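Local coordinates for protein Epf (Streptococcus pyogenes, PDB 4ES9) that probably serves as a surface adhesin through which the streptococcus attaches to host cells, at residues D113-F118 against I212-P217; T128-I133 against E162-K167. One frame throughout, in Å; residues are numbered along the deposited sequence.

Interaction 1: D113-F118 against I212-P217; sequences DYKITF and IDVTNP
The hydroxyl of T215 does the work of a backbone carbonyl here: D113 N donates to T215 OG1 (2.8 Å), and OG1 in turn donates to D213 OD1 (2.6 Å). OG1 lies beside its own backbone N (chi1 -52°), so hydroxyl and amide of T215 both converge on D213 OD1, the bond from T215 N closing an Asx turn as the strand ends. Before that turn the chains pair as ordinary antiparallel strands. K115 and I212 form a hydrogen-bonded pair, with K115 N giving to I212 O at 2.9 Å and I212 N returning a bond to K115 O, and V214 N adds a bond to D113 O. Y114 and D213 make the neighbouring non-hydrogen-bonded pair. The Y114 ring passes obliquely by the D213 side chain, CE1 3.7 Å from D213 CB, with ring and carboxylate planes 52° apart. A water joins Y114 OH (2.8 Å) to D213 OD2 (2.6 Å); I109 N also binds that OH, and H112 ND1 that carboxylate oxygen. V214 CG1 packs on K115 CB at 3.7 Å. The D113 carboxylate pairs with R179 through OD1, while OD2 takes a water that accepts from N216 N. From the turn itself, V214 O and T215 O bind K302 NZ and S300 OG of the following domain. Here strand 202-213 of the antiparallel β-sandwich sheet ends in an Asx turn, its last cross-strand bond taken by a threonine hydroxyl.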
loop_
_atom_site.group_PDB
_atom_site.type_symbol
_atom_site.label_atom_id
_atom_site.label_comp_id
_atom_site.label_asym_id
_atom_site.label_seq_id
_atom_site.Cartn_x
_atom_site.Cartn_y
_atom_site.Cartn_z
ATOM N N ASP A 113 -3.129 6.630 -1.543
ATOM C CA ASP A 113 -2.564 6.619 -0.197
ATOM C C ASP A 113 -3.002 5.361 0.518
ATOM O O ASP A 113 -4.182 4.999 0.458
ATOM C CB ASP A 113 -2.971 7.885 0.603
ATOM C CG ASP A 113 -2.454 9.186 -0.004
ATOM O OD1 ASP A 113 -1.260 9.254 -0.340
ATOM O OD2 ASP A 113 -3.247 10.122 -0.156
ATOM N N TYR A 114 -2.044 4.677 1.185
ATOM C CA TYR A 114 -2.314 3.418 1.887
ATOM C C TYR A 114 -1.891 3.478 3.350
ATOM O O TYR A 114 -1.024 4.283 3.735
ATOM C CB TYR A 114 -1.619 2.236 1.176
ATOM C CG TYR A 114 -2.177 1.999 -0.211
ATOM C CD1 TYR A 114 -3.275 1.173 -0.409
ATOM C CD2 TYR A 114 -1.638 2.644 -1.319
ATOM C CE1 TYR A 114 -3.834 0.998 -1.678
ATOM C CE2 TYR A 114 -2.198 2.494 -2.587
ATOM C CZ TYR A 114 -3.291 1.664 -2.764
ATOM O OH TYR A 114 -3.805 1.483 -4.025
ATOM N N LYS A 115 -2.495 2.598 4.160
ATOM C CA LYS A 115 -2.219 2.480 5.575
ATOM C C LYS A 115 -1.961 1.014 5.942
ATOM O O LYS A 115 -2.875 0.186 5.898
ATOM C CB LYS A 115 -3.374 3.083 6.377
ATOM C CG LYS A 115 -3.151 3.161 7.885
ATOM C CD LYS A 115 -4.490 3.460 8.578
ATOM C CE LYS A 115 -4.459 3.278 10.070
ATOM N NZ LYS A 115 -5.816 3.368 10.668
ATOM N N ILE A 116 -0.707 0.706 6.288
ATOM C CA ILE A 116 -0.261 -0.605 6.761
ATOM C C ILE A 116 -0.364 -0.620 8.280
ATOM O O ILE A 116 0.059 0.336 8.942
ATOM C CB ILE A 116 1.186 -0.942 6.285
ATOM C CG1 ILE A 116 1.212 -1.166 4.745
ATOM C CG2 ILE A 116 1.773 -2.178 7.015
ATOM C CD1 ILE A 116 2.585 -1.194 4.086
ATOM N N THR A 117 -0.945 -1.699 8.829
ATOM C CA THR A 117 -0.997 -1.932 10.276
ATOM C C THR A 117 -0.474 -3.329 10.520
ATOM O O THR A 117 -0.672 -4.236 9.694
ATOM C CB THR A 117 -2.404 -1.736 10.882
ATOM O OG1 THR A 117 -3.322 -2.612 10.228
ATOM C CG2 THR A 117 -2.893 -0.275 10.809
ATOM N N PHE A 118 0.226 -3.500 11.632
ATOM C CA PHE A 118 0.771 -4.783 12.081
ATOM C C PHE A 118 1.222 -4.662 13.505
ATOM O O PHE A 118 1.350 -3.547 14.026
ATOM C CB PHE A 118 1.934 -5.307 11.176
ATOM C CG PHE A 118 3.202 -4.498 11.197
ATOM C CD1 PHE A 118 3.344 -3.380 10.384
ATOM C CD2 PHE A 118 4.270 -4.872 12.017
ATOM C CE1 PHE A 118 4.496 -2.609 10.440
ATOM C CE2 PHE A 118 5.434 -4.117 12.049
ATOM C CZ PHE A 118 5.537 -2.989 11.266
ATOM N N ILE A 212 -4.744 -1.164 3.886
ATOM C CA ILE A 212 -5.977 -0.616 3.307
ATOM C C ILE A 212 -5.703 0.677 2.534
ATOM O O ILE A 212 -4.747 1.407 2.835
ATOM C CB ILE A 212 -7.096 -0.373 4.377
ATOM C CG1 ILE A 212 -6.645 0.599 5.512
ATOM C CG2 ILE A 212 -7.672 -1.706 4.918
ATOM C CD1 ILE A 212 -7.880 1.379 6.267
ATOM N N ASP A 213 -6.586 0.983 1.558
ATOM C CA ASP A 213 -6.515 2.243 0.814
ATOM C C ASP A 213 -7.181 3.330 1.689
ATOM O O ASP A 213 -8.278 3.102 2.212
ATOM C CB ASP A 213 -7.207 2.100 -0.564
ATOM C CG ASP A 213 -6.943 3.225 -1.554
ATOM O OD1 ASP A 213 -6.959 4.394 -1.144
ATOM O OD2 ASP A 213 -6.752 2.937 -2.728
ATOM N N VAL A 214 -6.493 4.480 1.890
ATOM C CA VAL A 214 -7.001 5.598 2.704
ATOM C C VAL A 214 -7.050 6.905 1.871
ATOM O O VAL A 214 -7.114 7.990 2.439
ATOM C CB VAL A 214 -6.222 5.807 4.042
ATOM C CG1 VAL A 214 -6.488 4.673 5.036
ATOM C CG2 VAL A 214 -4.722 5.990 3.810
ATOM N N THR A 215 -7.032 6.789 0.530
ATOM C CA THR A 215 -7.061 7.926 -0.396
ATOM C C THR A 215 -8.286 8.804 -0.165
ATOM O O THR A 215 -9.414 8.310 -0.132
ATOM C CB THR A 215 -7.029 7.441 -1.859
ATOM O OG1 THR A 215 -5.934 6.561 -2.018
ATOM C CG2 THR A 215 -6.916 8.579 -2.867
ATOM N N ASN A 216 -8.048 10.100 -0.004
ATOM C CA ASN A 216 -9.104 11.097 0.120
ATOM C C ASN A 216 -9.698 11.378 -1.267
ATOM O O ASN A 216 -8.937 11.497 -2.232
ATOM C CB ASN A 216 -8.549 12.394 0.741
ATOM C CG ASN A 216 -8.135 12.245 2.185
ATOM O OD1 ASN A 216 -6.961 12.143 2.508
ATOM N ND2 ASN A 216 -9.087 12.219 3.095
ATOM N N PRO A 217 -11.047 11.475 -1.405
ATOM C CA PRO A 217 -11.620 11.795 -2.727
ATOM C C PRO A 217 -11.216 13.193 -3.187
ATOM O O PRO A 217 -10.882 14.051 -2.356
ATOM C CB PRO A 217 -13.145 11.718 -2.491
ATOM C CG PRO A 217 -13.324 11.972 -1.042
ATOM C CD PRO A 217 -12.100 11.365 -0.370
HETATM O O HOH W 1 -5.548 11.234 -0.468
HETATM O O HOH W 2 -6.493 0.582 -3.782
#

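Interaction 2: T128-I133 against E162-K167; sequences TVDYRI and EEQGFK
D130 OD1 accepts G165 N at 2.7 Å, from well above the carboxylate plane, and more weakly Y131 N from its own strand. This ties a loop to the edge strand of a β-sandwich sheet, where a single antiparallel bridge pins it: V129 N gives to K167 O (2.8 Å) and K167 N to V129 O. D130 CG stands anti to the backbone N (chi1 -169°), sending the carboxylate out to the loop; its other oxygen, OD2, takes R132 NE in a salt bridge of 2.9 Å, in the guanidinium plane. At the backbone angles of G165 (phi 104°) a CB would press on the carbonyl O of Q164, so the position calls for glycine. Next to it F166 turns the face of its ring to D130 CB, which sits over the ring centre at 4.0 Å in a CH-pi contact, while T128 O meets the ring edge. Q164 CB sits over one face of the R132 guanidinium, toward its rim, 3.8 Å from R132 NH2, and R132 NH1 pairs with E150. E150 also receives a bond from Q164 NE2. That same amide nitrogen donates to Y131 O at 2.9 Å in an almost straight bond (178°), with the oxygen in the Q164 amide plane and the nitrogen in the carbonyl plane.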
loop_
_atom_site.group_PDB
_atom_site.type_symbol
_atom_site.label_atom_id
_atom_site.label_comp_id
_atom_site.label_asym_id
_atom_site.label_seq_id
_atom_site.Cartn_x
_atom_site.Cartn_y
_atom_site.Cartn_z
ATOM N N THR A 128 18.006 -5.118 16.134
ATOM C CA THR A 128 17.396 -3.813 15.807
ATOM C C THR A 128 16.552 -4.044 14.557
ATOM O O THR A 128 16.828 -4.989 13.817
ATOM C CB THR A 128 18.385 -2.678 15.699
ATOM O OG1 THR A 128 19.416 -3.066 14.793
ATOM C CG2 THR A 128 18.931 -2.247 17.063
ATOM N N VAL A 129 15.493 -3.238 14.364
ATOM C CA VAL A 129 14.460 -3.438 13.349
ATOM C C VAL A 129 14.177 -2.196 12.501
ATOM O O VAL A 129 14.190 -1.077 13.003
ATOM C CB VAL A 129 13.169 -3.891 14.097
ATOM C CG1 VAL A 129 11.932 -3.890 13.196
ATOM C CG2 VAL A 129 13.367 -5.263 14.741
ATOM N N ASP A 130 13.890 -2.428 11.209
ATOM C CA ASP A 130 13.507 -1.396 10.257
ATOM C C ASP A 130 12.301 -1.874 9.464
ATOM O O ASP A 130 12.117 -3.081 9.287
ATOM C CB ASP A 130 14.686 -1.043 9.318
ATOM C CG ASP A 130 14.482 0.211 8.460
ATOM O OD1 ASP A 130 13.585 1.027 8.786
ATOM O OD2 ASP A 130 15.232 0.386 7.484
ATOM N N TYR A 131 11.463 -0.927 9.024
ATOM C CA TYR A 131 10.285 -1.168 8.204
ATOM C C TYR A 131 10.374 -0.329 6.953
ATOM O O TYR A 131 10.592 0.887 7.053
ATOM C CB TYR A 131 8.956 -0.844 8.931
ATOM C CG TYR A 131 8.847 -1.289 10.365
ATOM C CD1 TYR A 131 9.057 -2.619 10.724
ATOM C CD2 TYR A 131 8.440 -0.397 11.361
ATOM C CE1 TYR A 131 8.899 -3.044 12.038
ATOM C CE2 TYR A 131 8.280 -0.811 12.682
ATOM C CZ TYR A 131 8.519 -2.134 13.016
ATOM O OH TYR A 131 8.387 -2.538 14.319
ATOM N N ARG A 132 10.251 -0.978 5.775
ATOM C CA ARG A 132 10.339 -0.309 4.486
ATOM C C ARG A 132 9.264 -0.784 3.520
ATOM O O ARG A 132 8.662 -1.837 3.705
ATOM C CB ARG A 132 11.726 -0.553 3.840
ATOM C CG ARG A 132 12.935 -0.018 4.597
ATOM C CD ARG A 132 13.197 1.436 4.307
ATOM N NE ARG A 132 14.237 1.937 5.197
ATOM C CZ ARG A 132 14.642 3.193 5.232
ATOM N NH1 ARG A 132 14.094 4.098 4.426
ATOM N NH2 ARG A 132 15.591 3.560 6.075
ATOM N N ILE A 133 9.054 -0.012 2.453
ATOM C CA ILE A 133 8.197 -0.391 1.332
ATOM C C ILE A 133 9.146 -0.880 0.243
ATOM O O ILE A 133 10.197 -0.292 0.068
ATOM C CB ILE A 133 7.278 0.798 0.865
ATOM C CG1 ILE A 133 6.395 1.359 2.036
ATOM C CG2 ILE A 133 6.406 0.381 -0.343
ATOM C CD1 ILE A 133 5.557 0.285 2.817
ATOM N N GLU A 162 7.388 7.361 14.777
ATOM C CA GLU A 162 8.734 6.769 14.724
ATOM C C GLU A 162 9.478 7.154 13.446
ATOM O O GLU A 162 8.858 7.525 12.454
ATOM C CB GLU A 162 8.634 5.214 14.770
ATOM C CG GLU A 162 8.367 4.585 16.119
ATOM C CD GLU A 162 7.949 3.117 16.117
ATOM O OE1 GLU A 162 8.610 2.273 15.469
ATOM O OE2 GLU A 162 6.980 2.807 16.838
ATOM N N GLU A 163 10.809 7.003 13.443
ATOM C CA GLU A 163 11.640 7.214 12.243
ATOM C C GLU A 163 12.050 5.859 11.660
ATOM O O GLU A 163 12.067 4.868 12.385
ATOM C CB GLU A 163 12.889 8.062 12.559
ATOM C CG GLU A 163 12.591 9.499 12.975
ATOM C CD GLU A 163 11.747 10.342 12.033
ATOM O OE1 GLU A 163 11.996 10.319 10.807
ATOM O OE2 GLU A 163 10.826 11.027 12.525
ATOM N N GLN A 164 12.366 5.817 10.351
ATOM C CA GLN A 164 12.856 4.626 9.655
ATOM C C GLN A 164 14.354 4.443 9.956
ATOM O O GLN A 164 14.976 5.334 10.545
ATOM C CB GLN A 164 12.575 4.698 8.151
ATOM C CG GLN A 164 11.107 4.415 7.825
ATOM C CD GLN A 164 10.842 4.568 6.370
ATOM O OE1 GLN A 164 10.877 5.676 5.819
ATOM N NE2 GLN A 164 10.621 3.443 5.703
ATOM N N GLY A 165 14.900 3.290 9.583
ATOM C CA GLY A 165 16.276 2.931 9.898
ATOM C C GLY A 165 16.285 1.910 11.023
ATOM O O GLY A 165 15.291 1.795 11.742
ATOM N N PHE A 166 17.370 1.130 11.166
ATOM C CA PHE A 166 17.477 0.072 12.185
ATOM C C PHE A 166 17.517 0.659 13.614
ATOM O O PHE A 166 18.417 1.414 13.971
ATOM C CB PHE A 166 18.707 -0.810 11.909
ATOM C CG PHE A 166 18.519 -1.728 10.722
ATOM C CD1 PHE A 166 17.847 -2.944 10.857
ATOM C CD2 PHE A 166 19.012 -1.386 9.468
ATOM C CE1 PHE A 166 17.679 -3.802 9.760
ATOM C CE2 PHE A 166 18.829 -2.246 8.355
ATOM C CZ PHE A 166 18.159 -3.444 8.511
ATOM N N LYS A 167 16.505 0.334 14.419
ATOM C CA LYS A 167 16.346 0.868 15.789
ATOM C C LYS A 167 15.782 -0.217 16.745
ATOM O O LYS A 167 15.135 -1.139 16.252
ATOM C CB LYS A 167 15.354 2.073 15.755
ATOM C CG LYS A 167 15.748 3.273 14.909
ATOM C CD LYS A 167 14.726 4.410 14.964
ATOM C CE LYS A 167 15.294 5.694 14.381
ATOM N NZ LYS A 167 15.988 6.476 15.423
#

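The two contacts lie in one β-sandwich, their centres about 19 Å apart. Interaction 1 joins neighbouring strands 113-123 and 202-213 inside the seven-stranded sheet; interaction 2 ties the loop between strands 154-159 and 172-180 of that sheet to edge strand 127-135 of the six-stranded sheet. Strands 113-123 and 127-135 follow each other in the chain, and both segments of interaction 2 fall between those of interaction 1 in sequence. The sheets meet between them: the rings of F118 and Y131 pack edge-to-face, CZ to CE1 3.4 Å, and I116 CD1 lies 3.6 Å from I133 CD1. Interaction 1 thus sits where the chain passes to the C-terminal domain, while interaction 2 links the two sheets at an edge.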